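Local coordinates for protein dephospho-CoA kinase (Legionella pneumophila subsp. pneumophila, PDB 4TTR) that probably catalyses the final step of coenzyme A biosynthesis, the ATP-dependent phosphorylation of the 3'-hydroxyl group of dephospho-CoA, at residues Y17-T22 / Y121-I126; S37-N42 / K199-H204; N42-D47 / E112-C117; L138-L143 / A182-L187. All blocks are in the same frame, centred on the assembly; numbering follows the deposited sequence.

Contact 1. Residues Y17-T22 / Y121-I126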
# COMPACT_ATOMS: atom_id res chain seq x y z
N TYR A 17 17.05 7.08 3.60
CA TYR A 17 16.85 5.67 3.89
C TYR A 17 15.35 5.38 3.91
O TYR A 17 14.64 5.80 4.82
CB TYR A 17 17.50 5.28 5.22
CG TYR A 17 17.65 3.79 5.40
CD1 TYR A 17 16.57 2.99 5.74
CD2 TYR A 17 18.89 3.16 5.21
CE1 TYR A 17 16.70 1.63 5.90
CE2 TYR A 17 19.03 1.80 5.37
CZ TYR A 17 17.93 1.03 5.71
OH TYR A 17 18.05 -0.33 5.87
N SER A 18 14.88 4.66 2.89
CA SER A 18 13.45 4.42 2.71
C SER A 18 13.07 2.95 2.83
O SER A 18 13.73 2.07 2.26
CB SER A 18 13.00 4.96 1.35
OG SER A 18 13.68 4.30 0.30
N VAL A 19 12.01 2.69 3.58
CA VAL A 19 11.47 1.35 3.75
C VAL A 19 10.10 1.29 3.08
O VAL A 19 9.20 2.05 3.42
CB VAL A 19 11.34 0.99 5.24
CG1 VAL A 19 10.67 -0.37 5.42
CG2 VAL A 19 12.70 1.02 5.91
N GLY A 20 9.96 0.38 2.13
CA GLY A 20 8.68 0.16 1.48
C GLY A 20 7.77 -0.67 2.35
O GLY A 20 8.14 -1.75 2.79
N LEU A 21 6.57 -0.15 2.62
CA LEU A 21 5.56 -0.88 3.39
C LEU A 21 4.51 -1.48 2.46
O LEU A 21 3.80 -0.76 1.76
CB LEU A 21 4.90 0.04 4.41
CG LEU A 21 3.70 -0.54 5.17
CD1 LEU A 21 4.11 -1.75 5.98
CD2 LEU A 21 3.06 0.51 6.06
N THR A 22 4.42 -2.81 2.47
CA THR A 22 3.42 -3.53 1.70
C THR A 22 2.65 -4.46 2.61
O THR A 22 3.08 -4.76 3.72
CB THR A 22 4.06 -4.35 0.56
OG1 THR A 22 4.93 -5.35 1.11
CG2 THR A 22 4.85 -3.47 -0.37
N TYR A 121 14.72 7.69 9.10
CA TYR A 121 14.41 6.94 7.90
C TYR A 121 12.95 7.20 7.56
O TYR A 121 12.21 7.73 8.39
CB TYR A 121 14.68 5.44 8.08
CG TYR A 121 13.76 4.77 9.06
CD1 TYR A 121 14.08 4.69 10.41
CD2 TYR A 121 12.56 4.20 8.65
CE1 TYR A 121 13.25 4.09 11.32
CE2 TYR A 121 11.71 3.59 9.55
CZ TYR A 121 12.06 3.54 10.88
OH TYR A 121 11.23 2.93 11.79
N CYS A 122 12.55 6.84 6.35
CA CYS A 122 11.20 7.13 5.85
C CYS A 122 10.47 5.84 5.48
O CYS A 122 11.08 4.89 5.00
CB CYS A 122 11.28 8.06 4.63
SG CYS A 122 9.68 8.62 3.99
N LEU A 123 9.17 5.83 5.73
CA LEU A 123 8.32 4.71 5.37
C LEU A 123 7.42 5.11 4.20
O LEU A 123 6.73 6.12 4.26
CB LEU A 123 7.48 4.28 6.57
CG LEU A 123 6.84 2.89 6.49
CD1 LEU A 123 7.89 1.81 6.67
CD2 LEU A 123 5.77 2.78 7.55
N ILE A 124 7.46 4.32 3.13
CA ILE A 124 6.63 4.56 1.95
C ILE A 124 5.63 3.41 1.78
O ILE A 124 6.01 2.30 1.42
CB ILE A 124 7.48 4.69 0.67
CG1 ILE A 124 8.63 5.69 0.89
CG2 ILE A 124 6.61 5.12 -0.50
CD1 ILE A 124 9.60 5.79 -0.28
N GLU A 125 4.36 3.69 2.04
CA GLU A 125 3.31 2.70 1.84
C GLU A 125 3.00 2.56 0.35
O GLU A 125 2.61 3.53 -0.30
CB GLU A 125 2.05 3.09 2.60
CG GLU A 125 0.98 2.00 2.61
CD GLU A 125 -0.30 2.44 3.29
OE1 GLU A 125 -1.37 2.37 2.64
OE2 GLU A 125 -0.25 2.83 4.47
N ILE A 126 3.18 1.35 -0.17
CA ILE A 126 3.08 1.07 -1.59
C ILE A 126 2.22 -0.18 -1.82
O ILE A 126 1.94 -0.90 -0.86
CB ILE A 126 4.48 0.90 -2.21
CG1 ILE A 126 5.23 -0.25 -1.53
CG2 ILE A 126 5.26 2.20 -2.09
CD1 ILE A 126 6.67 -0.43 -2.00
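V19 and L21 run beside L123 and E125 as neighbouring parallel strands at the centre of a five-stranded P-loop NTPase sheet, with 18-22 leading on toward the nucleotide-binding loop. The short strand axes lie 31° apart. Five backbone hydrogen bonds carry the pairing. V19 gives its N-H to C122 O at 2.8 Å and takes one on its O from I124 N at 2.9 Å; L21 repeats the pattern, donating to I124 O and accepting from I126 N, while C122 N closes the series on Y17 O. All are nearly straight, though L21 N approaches the I124 carbonyl from above its plane, 42° out of it.

Apolar packing is split between two faces. On that of V19, L21 and L123, L123 straddles two neighbours: L123 CD1 lies 3.7 Å from V19 CG1, and L123 CD2 lies 3.8 Å from L21 CD2. F36 and A33 of helix 29-38 cover this layer. On the other face, I124 CD1 reaches S18 CB at 3.9 Å. At the far end I126 turns its CG1 between its own backbone N and carbonyl carbon (chi1 59°), which presses CG1 to 3.4 Å from T22 CG2, tighter than ordinary van der Waals contact.

Contact 2. Residues S37-N42 / K199-H204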
# COMPACT_ATOMS: atom_id res chain seq x y z
N SER A 37 4.25 5.83 12.44
CA SER A 37 3.99 7.27 12.50
C SER A 37 4.14 7.77 13.93
O SER A 37 4.74 8.82 14.18
CB SER A 37 2.58 7.57 11.98
OG SER A 37 2.48 8.90 11.51
N GLU A 38 3.60 7.00 14.86
CA GLU A 38 3.58 7.39 16.26
C GLU A 38 4.96 7.27 16.91
O GLU A 38 5.17 7.76 18.02
CB GLU A 38 2.55 6.56 17.02
CG GLU A 38 1.12 6.88 16.61
CD GLU A 38 0.11 5.88 17.14
OE1 GLU A 38 0.51 4.95 17.87
OE2 GLU A 38 -1.09 6.03 16.83
N LEU A 39 5.89 6.62 16.22
CA LEU A 39 7.29 6.56 16.67
C LEU A 39 8.10 7.69 16.06
O LEU A 39 9.33 7.72 16.17
CB LEU A 39 7.91 5.21 16.31
CG LEU A 39 7.42 4.02 17.14
CD1 LEU A 39 7.79 2.71 16.47
CD2 LEU A 39 7.98 4.09 18.55
N GLY A 40 7.42 8.63 15.41
CA GLY A 40 8.06 9.81 14.87
C GLY A 40 8.62 9.62 13.48
O GLY A 40 9.42 10.43 13.01
N ILE A 41 8.22 8.54 12.81
CA ILE A 41 8.70 8.27 11.46
C ILE A 41 7.77 8.90 10.43
O ILE A 41 6.55 8.79 10.53
CB ILE A 41 8.80 6.75 11.19
CG1 ILE A 41 9.76 6.10 12.19
CG2 ILE A 41 9.27 6.49 9.76
CD1 ILE A 41 11.17 6.70 12.21
N ASN A 42 8.37 9.56 9.44
CA ASN A 42 7.63 10.12 8.32
C ASN A 42 7.10 9.00 7.43
O ASN A 42 7.87 8.19 6.91
CB ASN A 42 8.52 11.05 7.49
CG ASN A 42 8.78 12.40 8.18
OD1 ASN A 42 9.13 13.37 7.51
ND2 ASN A 42 8.62 12.45 9.50
N LYS A 199 6.02 -5.68 17.68
CA LYS A 199 6.77 -6.06 16.49
C LYS A 199 7.24 -4.84 15.70
O LYS A 199 8.38 -4.80 15.24
CB LYS A 199 5.92 -6.98 15.61
CG LYS A 199 5.80 -8.38 16.18
CD LYS A 199 5.03 -9.30 15.26
CE LYS A 199 5.24 -10.75 15.65
NZ LYS A 199 4.53 -11.66 14.72
N VAL A 200 6.36 -3.85 15.55
CA VAL A 200 6.73 -2.61 14.88
C VAL A 200 7.88 -1.92 15.61
O VAL A 200 8.80 -1.39 14.98
CB VAL A 200 5.52 -1.64 14.77
CG1 VAL A 200 5.96 -0.24 14.36
CG2 VAL A 200 4.51 -2.18 13.77
N ASN A 201 7.84 -1.93 16.94
CA ASN A 201 8.92 -1.35 17.73
C ASN A 201 10.27 -1.97 17.41
O ASN A 201 11.25 -1.26 17.22
CB ASN A 201 8.62 -1.51 19.23
CG ASN A 201 8.30 -0.19 19.89
OD1 ASN A 201 9.19 0.49 20.42
ND2 ASN A 201 7.03 0.20 19.87
N LYS A 202 10.33 -3.30 17.34
CA LYS A 202 11.59 -3.98 17.05
C LYS A 202 12.07 -3.70 15.63
O LYS A 202 13.27 -3.59 15.39
CB LYS A 202 11.44 -5.49 17.26
CG LYS A 202 11.21 -5.87 18.71
CD LYS A 202 11.59 -7.32 18.97
CE LYS A 202 10.87 -7.86 20.19
NZ LYS A 202 9.42 -8.09 19.93
N LEU A 203 11.14 -3.57 14.69
CA LEU A 203 11.49 -3.23 13.31
C LEU A 203 12.04 -1.81 13.27
O LEU A 203 13.04 -1.53 12.62
CB LEU A 203 10.29 -3.36 12.38
CG LEU A 203 9.79 -4.79 12.11
CD1 LEU A 203 8.44 -4.77 11.41
CD2 LEU A 203 10.80 -5.56 11.28
N HIS A 204 11.36 -0.91 13.98
CA HIS A 204 11.79 0.47 14.12
C HIS A 204 13.24 0.56 14.60
O HIS A 204 14.05 1.27 14.01
CB HIS A 204 10.85 1.21 15.08
CG HIS A 204 11.32 2.57 15.49
ND1 HIS A 204 11.44 3.62 14.61
CD2 HIS A 204 11.69 3.05 16.70
CE1 HIS A 204 11.87 4.69 15.25
NE2 HIS A 204 12.03 4.37 16.52
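The H204 imidazole has L39 on one face and I41 at its edge. L39 CB sits 4.1 Å above the ring plane, over its centre, and L39 CD1 lies over the same face, 29° off the normal, as a CH-pi contact. The nearest ring atom to that methyl is H204 CG, at 3.7 Å. I41 CD1 instead lies in the ring plane, 3.7 Å from H204 CE1.

With H204 CG anti to the backbone N (chi1 169°), the ring leaves helix 192-213 toward the 37-42 turn. One helical turn earlier, V200 CG1 meets L39 CD1 at 4.1 Å, so that this one methyl touches both the valine and the imidazole. L39 CD2 comes near the amide of N201, 4.2 Å from its ND2.

The leucine is presented by a Schellman motif that ends helix 29-38: G40, with positive phi, gives its N-H to S37 O, and I41 N bonds F36 O. The contact thus sets the end of helix 29-38 against the side of helix 192-213.

No hydrogen bond joins the two segments. H204 is gripped by carbon at face and edge, while its ND1 is bonded to the hydroxyl of Y121, which leaves that nitrogen satisfied within a largely apolar setting.

Contact 3. Residues N42-D47 / E112-C117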
# COMPACT_ATOMS: atom_id res chain seq x y z
N ASN A 42 8.37 9.56 9.44
CA ASN A 42 7.63 10.12 8.32
C ASN A 42 7.10 9.00 7.43
O ASN A 42 7.87 8.19 6.91
CB ASN A 42 8.52 11.05 7.49
CG ASN A 42 8.78 12.40 8.18
OD1 ASN A 42 9.13 13.37 7.51
ND2 ASN A 42 8.62 12.45 9.50
N VAL A 43 5.78 8.94 7.27
CA VAL A 43 5.16 7.94 6.41
C VAL A 43 4.57 8.61 5.17
O VAL A 43 3.73 9.49 5.28
CB VAL A 43 4.05 7.17 7.15
CG1 VAL A 43 3.46 6.09 6.26
CG2 VAL A 43 4.60 6.56 8.43
N ILE A 44 5.03 8.17 4.01
CA ILE A 44 4.49 8.64 2.74
C ILE A 44 3.48 7.62 2.23
O ILE A 44 3.82 6.45 2.00
CB ILE A 44 5.60 8.87 1.69
CG1 ILE A 44 6.61 9.90 2.21
CG2 ILE A 44 5.00 9.34 0.37
CD1 ILE A 44 7.85 10.03 1.36
N TYR A 45 2.23 8.06 2.06
CA TYR A 45 1.15 7.18 1.61
C TYR A 45 0.89 7.34 0.12
O TYR A 45 0.24 8.29 -0.31
CB TYR A 45 -0.13 7.48 2.38
CG TYR A 45 -0.02 7.27 3.87
CD1 TYR A 45 -0.23 6.01 4.43
CD2 TYR A 45 0.30 8.32 4.72
CE1 TYR A 45 -0.12 5.81 5.80
CE2 TYR A 45 0.40 8.13 6.09
CZ TYR A 45 0.19 6.88 6.62
OH TYR A 45 0.30 6.69 7.98
N ALA A 46 1.39 6.39 -0.67
CA ALA A 46 1.23 6.45 -2.12
C ALA A 46 -0.24 6.40 -2.51
O ALA A 46 -0.64 6.94 -3.54
CB ALA A 46 1.99 5.33 -2.79
N ASP A 47 -1.05 5.73 -1.69
CA ASP A 47 -2.48 5.62 -1.95
C ASP A 47 -3.18 6.96 -1.75
O ASP A 47 -4.08 7.32 -2.51
CB ASP A 47 -3.10 4.56 -1.04
CG ASP A 47 -4.59 4.35 -1.30
OD1 ASP A 47 -5.07 4.74 -2.39
OD2 ASP A 47 -5.27 3.79 -0.42
N GLU A 112 9.17 15.06 -3.36
CA GLU A 112 8.97 16.29 -2.60
C GLU A 112 8.97 16.01 -1.10
O GLU A 112 9.60 16.73 -0.32
CB GLU A 112 7.66 16.98 -2.99
CG GLU A 112 7.72 17.72 -4.31
CD GLU A 112 6.35 18.22 -4.76
OE1 GLU A 112 5.47 18.42 -3.91
OE2 GLU A 112 6.17 18.40 -5.98
N GLN A 113 8.25 14.97 -0.70
CA GLN A 113 8.14 14.63 0.70
C GLN A 113 9.44 14.05 1.26
O GLN A 113 9.74 14.22 2.44
CB GLN A 113 7.00 13.64 0.91
CG GLN A 113 5.64 14.21 0.54
CD GLN A 113 4.48 13.34 1.00
OE1 GLN A 113 4.55 12.68 2.04
NE2 GLN A 113 3.41 13.33 0.22
N LEU A 114 10.21 13.39 0.41
CA LEU A 114 11.52 12.88 0.82
C LEU A 114 12.51 14.01 1.06
O LEU A 114 13.32 13.93 1.98
CB LEU A 114 12.08 11.93 -0.24
CG LEU A 114 11.47 10.53 -0.33
CD1 LEU A 114 12.11 9.76 -1.48
CD2 LEU A 114 11.63 9.76 0.97
N ILE A 115 12.45 15.05 0.24
CA ILE A 115 13.37 16.17 0.37
C ILE A 115 13.20 16.85 1.72
O ILE A 115 14.17 17.34 2.30
CB ILE A 115 13.17 17.20 -0.77
CG1 ILE A 115 13.72 16.64 -2.08
CG2 ILE A 115 13.87 18.52 -0.46
CD1 ILE A 115 13.25 17.38 -3.32
N VAL A 116 11.98 16.85 2.24
CA VAL A 116 11.68 17.49 3.51
C VAL A 116 11.45 16.47 4.62
O VAL A 116 10.81 16.77 5.63
CB VAL A 116 10.45 18.42 3.38
CG1 VAL A 116 10.72 19.52 2.36
CG2 VAL A 116 9.20 17.63 3.01
N CYS A 117 11.98 15.26 4.45
CA CYS A 117 11.86 14.23 5.48
C CYS A 117 12.65 14.61 6.73
O CYS A 117 13.84 14.91 6.66
CB CYS A 117 12.35 12.88 4.94
SG CYS A 117 12.28 11.53 6.15
O HOH W 1 1.70 11.09 2.14
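I44 lies against Q113 and L114, and its side chain can be followed outward from the edge strand 42-45 to helix 92-115. I44 CB is 4.0 Å from Q113 OE1. At the branch, I44 CG1 comes closest to that amide oxygen, 3.5 Å from Q113 OE1, and I44 CG2 flanks the same group from the other arm, 3.8 Å from Q113 OE1. CG1 stands anti to the carbonyl carbon (chi1 -59°) and the chain then runs extended, which delivers CD1 to the helix itself. There I44 CD1 rests 3.7 Å from Q113 CB and 3.8 Å from L114 CD2. The glutamine runs back alongside the isoleucine, antiparallel to it, whereas L114 lies across it.

Because Q113 lies back along I44, its polar tip arrives near the strand backbone. A water links the two, accepting from Y45 N at 3.1 Å and donating to Q113 OE1 at 3.3 Å.

At the other end of the contact the N42 amide meets the turn after the helix. N42 OD1 is 3.5 Å from C117 CA, and the sulfur of C117 packs against N42 CB. That oxygen also accepts a hydrogen bond from T118 N, which ties the start of the strand to the turn.

I44 also touches I49 of helix 46-52 and C122 of strand 122-125. Strands 42-45 and 122-125 are parallel neighbours whose connection ends in helix 92-115, the last turn of which packs against the sheet: a long beta-alpha-beta crossover, as expected of a P-loop NTPase fold.

Contact 4. Residues L138-L143 / A182-L187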
# COMPACT_ATOMS: atom_id res chain seq x y z
N LEU A 138 14.39 1.88 -2.76
CA LEU A 138 14.08 1.36 -1.43
C LEU A 138 15.25 0.57 -0.86
O LEU A 138 15.82 -0.28 -1.54
CB LEU A 138 12.84 0.46 -1.50
CG LEU A 138 11.54 1.13 -1.97
CD1 LEU A 138 10.42 0.10 -2.00
CD2 LEU A 138 11.17 2.30 -1.08
N GLN A 139 15.61 0.84 0.40
CA GLN A 139 16.64 0.05 1.07
C GLN A 139 16.06 -1.27 1.56
O GLN A 139 16.73 -2.30 1.54
CB GLN A 139 17.21 0.81 2.28
CG GLN A 139 18.15 1.96 1.96
CD GLN A 139 19.12 1.65 0.85
OE1 GLN A 139 19.94 0.72 0.95
NE2 GLN A 139 19.05 2.45 -0.21
N LYS A 140 14.82 -1.21 2.01
CA LYS A 140 14.15 -2.37 2.59
C LYS A 140 12.71 -2.45 2.11
O LYS A 140 12.12 -1.43 1.75
CB LYS A 140 14.17 -2.29 4.12
CG LYS A 140 15.54 -2.25 4.73
CD LYS A 140 16.23 -3.59 4.60
CE LYS A 140 17.31 -3.72 5.65
NZ LYS A 140 18.07 -4.98 5.50
N VAL A 141 12.17 -3.66 2.11
CA VAL A 141 10.75 -3.87 1.91
C VAL A 141 10.19 -4.62 3.12
O VAL A 141 10.75 -5.62 3.56
CB VAL A 141 10.45 -4.65 0.61
CG1 VAL A 141 8.96 -4.95 0.48
CG2 VAL A 141 10.94 -3.86 -0.60
N LEU A 142 9.09 -4.09 3.65
CA LEU A 142 8.37 -4.72 4.75
C LEU A 142 7.02 -5.19 4.23
O LEU A 142 6.25 -4.41 3.67
CB LEU A 142 8.19 -3.73 5.91
CG LEU A 142 7.26 -4.14 7.06
CD1 LEU A 142 7.74 -5.41 7.74
CD2 LEU A 142 7.15 -3.00 8.05
N LEU A 143 6.75 -6.48 4.39
CA LEU A 143 5.49 -7.07 3.98
C LEU A 143 4.69 -7.51 5.20
O LEU A 143 5.15 -8.35 5.98
CB LEU A 143 5.74 -8.25 3.04
CG LEU A 143 4.57 -9.18 2.74
CD1 LEU A 143 3.38 -8.41 2.19
CD2 LEU A 143 5.02 -10.26 1.77
N ALA A 182 11.12 -11.78 -1.73
CA ALA A 182 11.79 -10.51 -1.97
C ALA A 182 11.84 -9.65 -0.72
O ALA A 182 12.81 -8.92 -0.49
CB ALA A 182 11.10 -9.76 -3.09
N ALA A 183 10.79 -9.73 0.10
CA ALA A 183 10.69 -8.90 1.29
C ALA A 183 11.85 -9.15 2.23
O ALA A 183 12.25 -10.30 2.44
CB ALA A 183 9.37 -9.15 1.99
N ASP A 184 12.40 -8.08 2.80
CA ASP A 184 13.50 -8.19 3.75
C ASP A 184 12.96 -8.58 5.12
O ASP A 184 13.60 -9.31 5.87
CB ASP A 184 14.27 -6.88 3.83
CG ASP A 184 14.85 -6.48 2.49
OD1 ASP A 184 15.88 -7.07 2.10
OD2 ASP A 184 14.28 -5.59 1.82
N ASP A 185 11.76 -8.10 5.42
CA ASP A 185 11.08 -8.47 6.66
C ASP A 185 9.60 -8.73 6.40
O ASP A 185 8.96 -8.01 5.63
CB ASP A 185 11.25 -7.37 7.71
CG ASP A 185 12.71 -7.09 8.02
OD1 ASP A 185 13.33 -7.89 8.76
OD2 ASP A 185 13.24 -6.07 7.52
N VAL A 186 9.09 -9.77 7.03
CA VAL A 186 7.68 -10.12 6.97
C VAL A 186 7.09 -10.05 8.37
O VAL A 186 7.51 -10.79 9.27
CB VAL A 186 7.47 -11.52 6.37
CG1 VAL A 186 6.00 -11.90 6.40
CG2 VAL A 186 8.02 -11.58 4.95
N LEU A 187 6.13 -9.16 8.56
CA LEU A 187 5.43 -9.03 9.83
C LEU A 187 4.15 -9.85 9.79
O LEU A 187 3.18 -9.47 9.13
CB LEU A 187 5.12 -7.56 10.13
CG LEU A 187 4.82 -7.17 11.58
CD1 LEU A 187 4.76 -5.65 11.68
CD2 LEU A 187 3.52 -7.77 12.08
O HOH W 2 15.92 -6.26 7.40
O HOH W 3 18.47 -5.15 2.92
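V141 to L143 run parallel to D185 to L187, the short strand axes 22° apart, with L142 level with D185 and L143 with V186. L143 uses both of its polar backbone atoms here, N to D185 O at 3.0 Å and O to L187 N at 2.9 Å, while V141 O takes two donors, D184 N and D185 N, the latter at 3.3 Å.

Ahead of the regular pairing a side chain stands in for the backbone: D184 OD2 accepts from V141 N at 2.9 Å through its anti lone pair. The carboxylate is flanked by K140, whose CD lies 3.8 Å from D184 CG, the lysine chain lying roughly perpendicular to the aspartate. K140 bends at chi2 (-71°), and its NZ meets the acids through water, one molecule linking it to D185 OD2 and another, by a weak bond, to D184 OD1. D185 OD1 has a salt bridge to K206.

Strand 185-188 is one of the two outermost strands of the five-stranded parallel sheet, reached from strand 140-145 through a helical crossover that ends in helix 177-182. Apolar contacts lie on both faces. L143 CB touches A183 CB at 3.9 Å, with L180 near by; on the other face L142 CD1 reaches L187 CB at 4.1 Å, beside L203 and Y207 of helix 192-213.

In the fold
Contacts 1 and 4 are strand pairs of one parallel sheet, and contact 3 packs a helix end on its edge strand 42-45. Contact 1 is in the middle, its centre about 9 Å from each of the other two; the centres of contacts 3 and 4, at opposite edges, are about 18 Å apart. Backbone bonds join them: L123 O to I44 N and G20 O to L142 N, each 2.7 Å. Contact 2 belongs to a helical layer on the sheet, its L203 packing on L142 and L187 of contact 4. At their nearest atoms, the side chain of E125 is about 3 Å from that of K29, a predicted ATP-binding residue, and about 6 Å from the bound 1,3-butanediol.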